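Local coordinates for VIN1 (Oscarella pearsei, PDB 6BFI), which binds actin filaments and may play a role in cell-cell adhesion, as a sponge member of the vinculin/alpha-catenin family, at residues L368-P382 with H413-S427. Residues are numbered along the deposited sequence; the frame is centred on the assembly and turned at random.
Sequences LAERVATDFVNVGGP and HTARLADTAELVASS
Leu-417 sets CD2 squarely over the Phe-376 ring, 3.6 Å from its centroid, a CH-pi contact on the tightly packed side of two nearly antiparallel helices (161°). Thr-420 CG2 meets the same ring at its edge, and Val-372 CG2 packs on Val-424 CG2 (4.1 Å). The polar part is as tight where Arg-371, Asp-375 and Thr-420 are buried, but opens to solvent at Arg-416. Arg-371, its chain bent at chi2 and chi3 (-74° and -65°), reaches across, giving NE to Asp-375 OD2 (3.0 Å) and NH2 to Thr-420 OG1 (2.8 Å), which lies in the guanidinium plane. Arg-416 lays its guanidinium on that of Arg-371, centres 3.6 Å apart, and Arg-416 NE makes a weakly bonded salt bridge to Asp-375; in this salt-bridge network the shared carboxylate probably offsets the like charges. A leucine in place of Arg-371 would probably leave Asp-375 one cationic partner short and Arg-416 without its stacking mate. Past helix 344-375, Val-379 O accepts from His-413 NE2 (3.0 Å), and Pro-382 CG lies over an imidazole face. In this vinculin-type helix bundle, helix 466-493 closes the apolar side through Met-486 and Val-490, helix 432-449 packs against helix 399-427, and Leu-308 O takes Arg-371 NH1.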
loop_
_atom_site.group_PDB
_atom_site.type_symbol
_atom_site.label_atom_id
_atom_site.label_comp_id
_atom_site.label_asym_id
_atom_site.label_seq_id
_atom_site.Cartn_x
_atom_site.Cartn_y
_atom_site.Cartn_z
ATOM N N LEU A 368 -2.731 19.643 -8.930
ATOM C CA LEU A 368 -2.232 18.306 -9.245
ATOM C C LEU A 368 -2.872 17.764 -10.518
ATOM O O LEU A 368 -2.184 17.193 -11.377
ATOM C CB LEU A 368 -2.473 17.357 -8.071
ATOM C CG LEU A 368 -1.305 17.215 -7.094
ATOM C CD1 LEU A 368 -0.947 18.558 -6.471
ATOM C CD2 LEU A 368 -1.624 16.182 -6.022
ATOM N N ALA A 369 -4.188 17.944 -10.664
ATOM C CA ALA A 369 -4.853 17.523 -11.892
ATOM C C ALA A 369 -4.307 18.261 -13.107
ATOM O O ALA A 369 -4.293 17.711 -14.214
ATOM C CB ALA A 369 -6.362 17.734 -11.776
ATOM N N GLU A 370 -3.846 19.501 -12.922
ATOM C CA GLU A 370 -3.265 20.247 -14.033
ATOM C C GLU A 370 -1.890 19.703 -14.400
ATOM O O GLU A 370 -1.572 19.548 -15.586
ATOM C CB GLU A 370 -3.185 21.732 -13.681
ATOM C CG GLU A 370 -3.200 22.655 -14.888
ATOM C CD GLU A 370 -2.909 24.098 -14.528
ATOM O OE1 GLU A 370 -2.162 24.328 -13.554
ATOM O OE2 GLU A 370 -3.426 25.002 -15.218
ATOM N N ARG A 371 -1.060 19.407 -13.394
ATOM C CA ARG A 371 0.221 18.757 -13.660
ATOM C C ARG A 371 0.024 17.453 -14.420
ATOM O O ARG A 371 0.762 17.161 -15.368
ATOM C CB ARG A 371 0.969 18.501 -12.352
ATOM C CG ARG A 371 1.848 19.655 -11.894
ATOM C CD ARG A 371 3.111 19.769 -12.737
ATOM N NE ARG A 371 3.985 18.611 -12.577
ATOM C CZ ARG A 371 4.933 18.507 -11.650
ATOM N NH1 ARG A 371 5.135 19.500 -10.791
ATOM N NH2 ARG A 371 5.680 17.411 -11.579
ATOM N N VAL A 372 -0.973 16.659 -14.024
ATOM C CA VAL A 372 -1.232 15.411 -14.734
ATOM C C VAL A 372 -1.705 15.690 -16.157
ATOM O O VAL A 372 -1.268 15.033 -17.110
ATOM C CB VAL A 372 -2.241 14.554 -13.954
ATOM C CG1 VAL A 372 -2.634 13.326 -14.759
ATOM C CG2 VAL A 372 -1.649 14.155 -12.619
ATOM N N ALA A 373 -2.594 16.673 -16.327
ATOM C CA ALA A 373 -3.082 17.006 -17.662
ATOM C C ALA A 373 -1.954 17.456 -18.583
ATOM O O ALA A 373 -2.021 17.236 -19.797
ATOM C CB ALA A 373 -4.157 18.088 -17.578
ATOM N N THR A 374 -0.912 18.078 -18.030
ATOM C CA THR A 374 0.184 18.557 -18.864
ATOM C C THR A 374 1.199 17.457 -19.151
ATOM O O THR A 374 1.607 17.259 -20.302
ATOM C CB THR A 374 0.872 19.745 -18.194
ATOM O OG1 THR A 374 -0.076 20.804 -18.008
ATOM C CG2 THR A 374 2.025 20.246 -19.055
ATOM N N ASP A 375 1.619 16.729 -18.115
ATOM C CA ASP A 375 2.768 15.839 -18.258
ATOM C C ASP A 375 2.410 14.496 -18.889
ATOM O O ASP A 375 3.261 13.887 -19.547
ATOM C CB ASP A 375 3.427 15.625 -16.894
ATOM C CG ASP A 375 3.876 16.928 -16.250
ATOM O OD1 ASP A 375 3.977 17.951 -16.963
ATOM O OD2 ASP A 375 4.136 16.929 -15.028
ATOM N N PHE A 376 1.179 14.019 -18.716
ATOM C CA PHE A 376 0.767 12.726 -19.244
ATOM C C PHE A 376 -0.050 12.846 -20.525
ATOM O O PHE A 376 -0.737 11.892 -20.902
ATOM C CB PHE A 376 -0.032 11.952 -18.194
ATOM C CG PHE A 376 0.803 11.383 -17.089
ATOM C CD1 PHE A 376 1.202 12.175 -16.023
ATOM C CD2 PHE A 376 1.179 10.050 -17.106
ATOM C CE1 PHE A 376 1.969 11.647 -14.997
ATOM C CE2 PHE A 376 1.945 9.517 -16.087
ATOM C CZ PHE A 376 2.341 10.316 -15.032
ATOM N N VAL A 377 0.012 13.995 -21.203
ATOM C CA VAL A 377 -0.787 14.178 -22.407
ATOM C C VAL A 377 -0.276 13.325 -23.563
ATOM O O VAL A 377 -1.039 13.010 -24.486
ATOM C CB VAL A 377 -0.829 15.669 -22.796
ATOM C CG1 VAL A 377 0.516 16.123 -23.353
ATOM C CG2 VAL A 377 -1.944 15.932 -23.794
ATOM N N ASN A 378 0.999 12.921 -23.526
ATOM C CA ASN A 378 1.611 12.186 -24.632
ATOM C C ASN A 378 2.750 11.343 -24.048
ATOM O O ASN A 378 3.932 11.674 -24.160
ATOM C CB ASN A 378 2.109 13.133 -25.721
ATOM C CG ASN A 378 2.567 12.405 -26.964
ATOM O OD1 ASN A 378 2.429 11.187 -27.067
ATOM N ND2 ASN A 378 3.104 13.151 -27.924
ATOM N N VAL A 379 2.377 10.231 -23.410
ATOM C CA VAL A 379 3.352 9.421 -22.686
ATOM C C VAL A 379 4.301 8.716 -23.652
ATOM O O VAL A 379 5.518 8.689 -23.433
ATOM C CB VAL A 379 2.632 8.419 -21.766
ATOM C CG1 VAL A 379 3.635 7.502 -21.093
ATOM C CG2 VAL A 379 1.805 9.155 -20.727
ATOM N N GLY A 380 3.768 8.146 -24.734
ATOM C CA GLY A 380 4.560 7.356 -25.657
ATOM C C GLY A 380 5.208 8.100 -26.803
ATOM O O GLY A 380 6.019 7.513 -27.525
ATOM N N GLY A 381 4.875 9.376 -26.991
ATOM C CA GLY A 381 5.406 10.166 -28.078
ATOM C C GLY A 381 6.921 10.265 -28.112
ATOM O O GLY A 381 7.565 9.886 -29.098
ATOM N N PRO A 382 7.524 10.793 -27.039
ATOM C CA PRO A 382 8.982 11.016 -27.065
ATOM C C PRO A 382 9.808 9.754 -27.263
ATOM O O PRO A 382 10.820 9.799 -27.976
ATOM C CB PRO A 382 9.252 11.666 -25.702
ATOM C CG PRO A 382 7.971 12.342 -25.357
ATOM C CD PRO A 382 6.896 11.426 -25.866
ATOM N N HIS A 413 11.431 13.888 -20.413
ATOM C CA HIS A 413 10.034 13.466 -20.391
ATOM C C HIS A 413 9.778 12.462 -19.269
ATOM O O HIS A 413 8.941 12.691 -18.388
ATOM C CB HIS A 413 9.648 12.880 -21.749
ATOM C CG HIS A 413 8.246 12.358 -21.809
ATOM N ND1 HIS A 413 7.141 13.170 -21.674
ATOM C CD2 HIS A 413 7.771 11.104 -21.996
ATOM C CE1 HIS A 413 6.046 12.440 -21.774
ATOM N NE2 HIS A 413 6.399 11.182 -21.969
ATOM N N THR A 414 10.499 11.338 -19.284
ATOM C CA THR A 414 10.274 10.318 -18.262
ATOM C C THR A 414 10.625 10.825 -16.867
ATOM O O THR A 414 9.945 10.468 -15.892
ATOM C CB THR A 414 11.064 9.049 -18.595
ATOM O OG1 THR A 414 10.850 8.068 -17.573
ATOM C CG2 THR A 414 12.556 9.342 -18.711
ATOM N N ALA A 415 11.655 11.668 -16.748
ATOM C CA ALA A 415 11.931 12.295 -15.460
ATOM C C ALA A 415 10.735 13.110 -14.985
ATOM O O ALA A 415 10.389 13.088 -13.796
ATOM C CB ALA A 415 13.179 13.173 -15.552
ATOM N N ARG A 416 10.079 13.825 -15.905
ATOM C CA ARG A 416 8.909 14.611 -15.530
ATOM C C ARG A 416 7.752 13.715 -15.106
ATOM O O ARG A 416 7.030 14.035 -14.151
ATOM C CB ARG A 416 8.491 15.516 -16.687
ATOM C CG ARG A 416 7.334 16.440 -16.361
ATOM C CD ARG A 416 7.706 17.428 -15.268
ATOM N NE ARG A 416 6.708 18.483 -15.143
ATOM C CZ ARG A 416 6.877 19.595 -14.434
ATOM N NH1 ARG A 416 8.011 19.803 -13.781
ATOM N NH2 ARG A 416 5.913 20.503 -14.387
ATOM N N LEU A 417 7.553 12.593 -15.806
ATOM C CA LEU A 417 6.512 11.650 -15.402
ATOM C C LEU A 417 6.742 11.160 -13.979
ATOM O O LEU A 417 5.818 11.153 -13.153
ATOM C CB LEU A 417 6.459 10.467 -16.368
ATOM C CG LEU A 417 6.011 10.745 -17.800
ATOM C CD1 LEU A 417 5.949 9.442 -18.586
ATOM C CD2 LEU A 417 4.667 11.462 -17.817
ATOM N N ALA A 418 7.975 10.749 -13.669
ATOM C CA ALA A 418 8.252 10.230 -12.331
ATOM C C ALA A 418 8.114 11.318 -11.271
ATOM O O ALA A 418 7.615 11.058 -10.169
ATOM C CB ALA A 418 9.644 9.602 -12.289
ATOM N N ASP A 419 8.548 12.543 -11.587
ATOM C CA ASP A 419 8.386 13.648 -10.646
ATOM C C ASP A 419 6.915 13.916 -10.359
ATOM O O ASP A 419 6.524 14.104 -9.201
ATOM C CB ASP A 419 9.063 14.909 -11.187
ATOM C CG ASP A 419 10.568 14.882 -11.013
ATOM O OD1 ASP A 419 11.126 13.783 -10.810
ATOM O OD2 ASP A 419 11.194 15.962 -11.078
ATOM N N THR A 420 6.084 13.931 -11.403
ATOM C CA THR A 420 4.656 14.158 -11.206
ATOM C C THR A 420 4.031 13.041 -10.380
ATOM O O THR A 420 3.210 13.301 -9.491
ATOM C CB THR A 420 3.959 14.294 -12.559
ATOM O OG1 THR A 420 4.351 15.530 -13.168
ATOM C CG2 THR A 420 2.445 14.277 -12.394
ATOM N N ALA A 421 4.415 11.790 -10.649
ATOM C CA ALA A 421 3.948 10.690 -9.810
ATOM C C ALA A 421 4.338 10.910 -8.353
ATOM O O ALA A 421 3.544 10.642 -7.442
ATOM C CB ALA A 421 4.503 9.363 -10.324
ATOM N N GLU A 422 5.551 11.418 -8.112
ATOM C CA GLU A 422 5.975 11.691 -6.742
ATOM C C GLU A 422 5.132 12.793 -6.108
ATOM O O GLU A 422 4.772 12.702 -4.927
ATOM C CB GLU A 422 7.457 12.065 -6.714
ATOM C CG GLU A 422 7.950 12.527 -5.351
ATOM C CD GLU A 422 7.806 11.457 -4.284
ATOM O OE1 GLU A 422 8.100 10.279 -4.580
ATOM O OE2 GLU A 422 7.392 11.794 -3.151
ATOM N N LEU A 423 4.810 13.839 -6.875
ATOM C CA LEU A 423 3.975 14.915 -6.350
ATOM C C LEU A 423 2.593 14.398 -5.975
ATOM O O LEU A 423 2.073 14.707 -4.899
ATOM C CB LEU A 423 3.860 16.047 -7.373
ATOM C CG LEU A 423 2.912 17.186 -6.985
ATOM C CD1 LEU A 423 3.411 17.902 -5.740
ATOM C CD2 LEU A 423 2.733 18.169 -8.130
ATOM N N VAL A 424 1.983 13.606 -6.860
ATOM C CA VAL A 424 0.674 13.029 -6.566
ATOM C C VAL A 424 0.746 12.150 -5.325
ATOM O O VAL A 424 -0.142 12.191 -4.464
ATOM C CB VAL A 424 0.152 12.248 -7.788
ATOM C CG1 VAL A 424 -0.973 11.313 -7.386
ATOM C CG2 VAL A 424 -0.316 13.213 -8.863
ATOM N N ALA A 425 1.812 11.356 -5.205
ATOM C CA ALA A 425 1.960 10.490 -4.042
ATOM C C ALA A 425 2.146 11.293 -2.761
ATOM O O ALA A 425 1.777 10.826 -1.677
ATOM C CB ALA A 425 3.138 9.535 -4.247
ATOM N N SER A 426 2.705 12.500 -2.860
ATOM C CA SER A 426 2.975 13.303 -1.674
ATOM C C SER A 426 1.842 14.253 -1.305
ATOM O O SER A 426 1.782 14.691 -0.151
ATOM C CB SER A 426 4.258 14.118 -1.864
ATOM O OG SER A 426 5.403 13.289 -1.788
ATOM N N SER A 427 0.949 14.581 -2.242
ATOM C CA SER A 427 -0.060 15.602 -1.979
ATOM C C SER A 427 -1.435 15.263 -2.545
ATOM O O SER A 427 -2.302 16.144 -2.582
ATOM C CB SER A 427 0.391 16.956 -2.541
ATOM O OG SER A 427 1.637 17.349 -1.992
#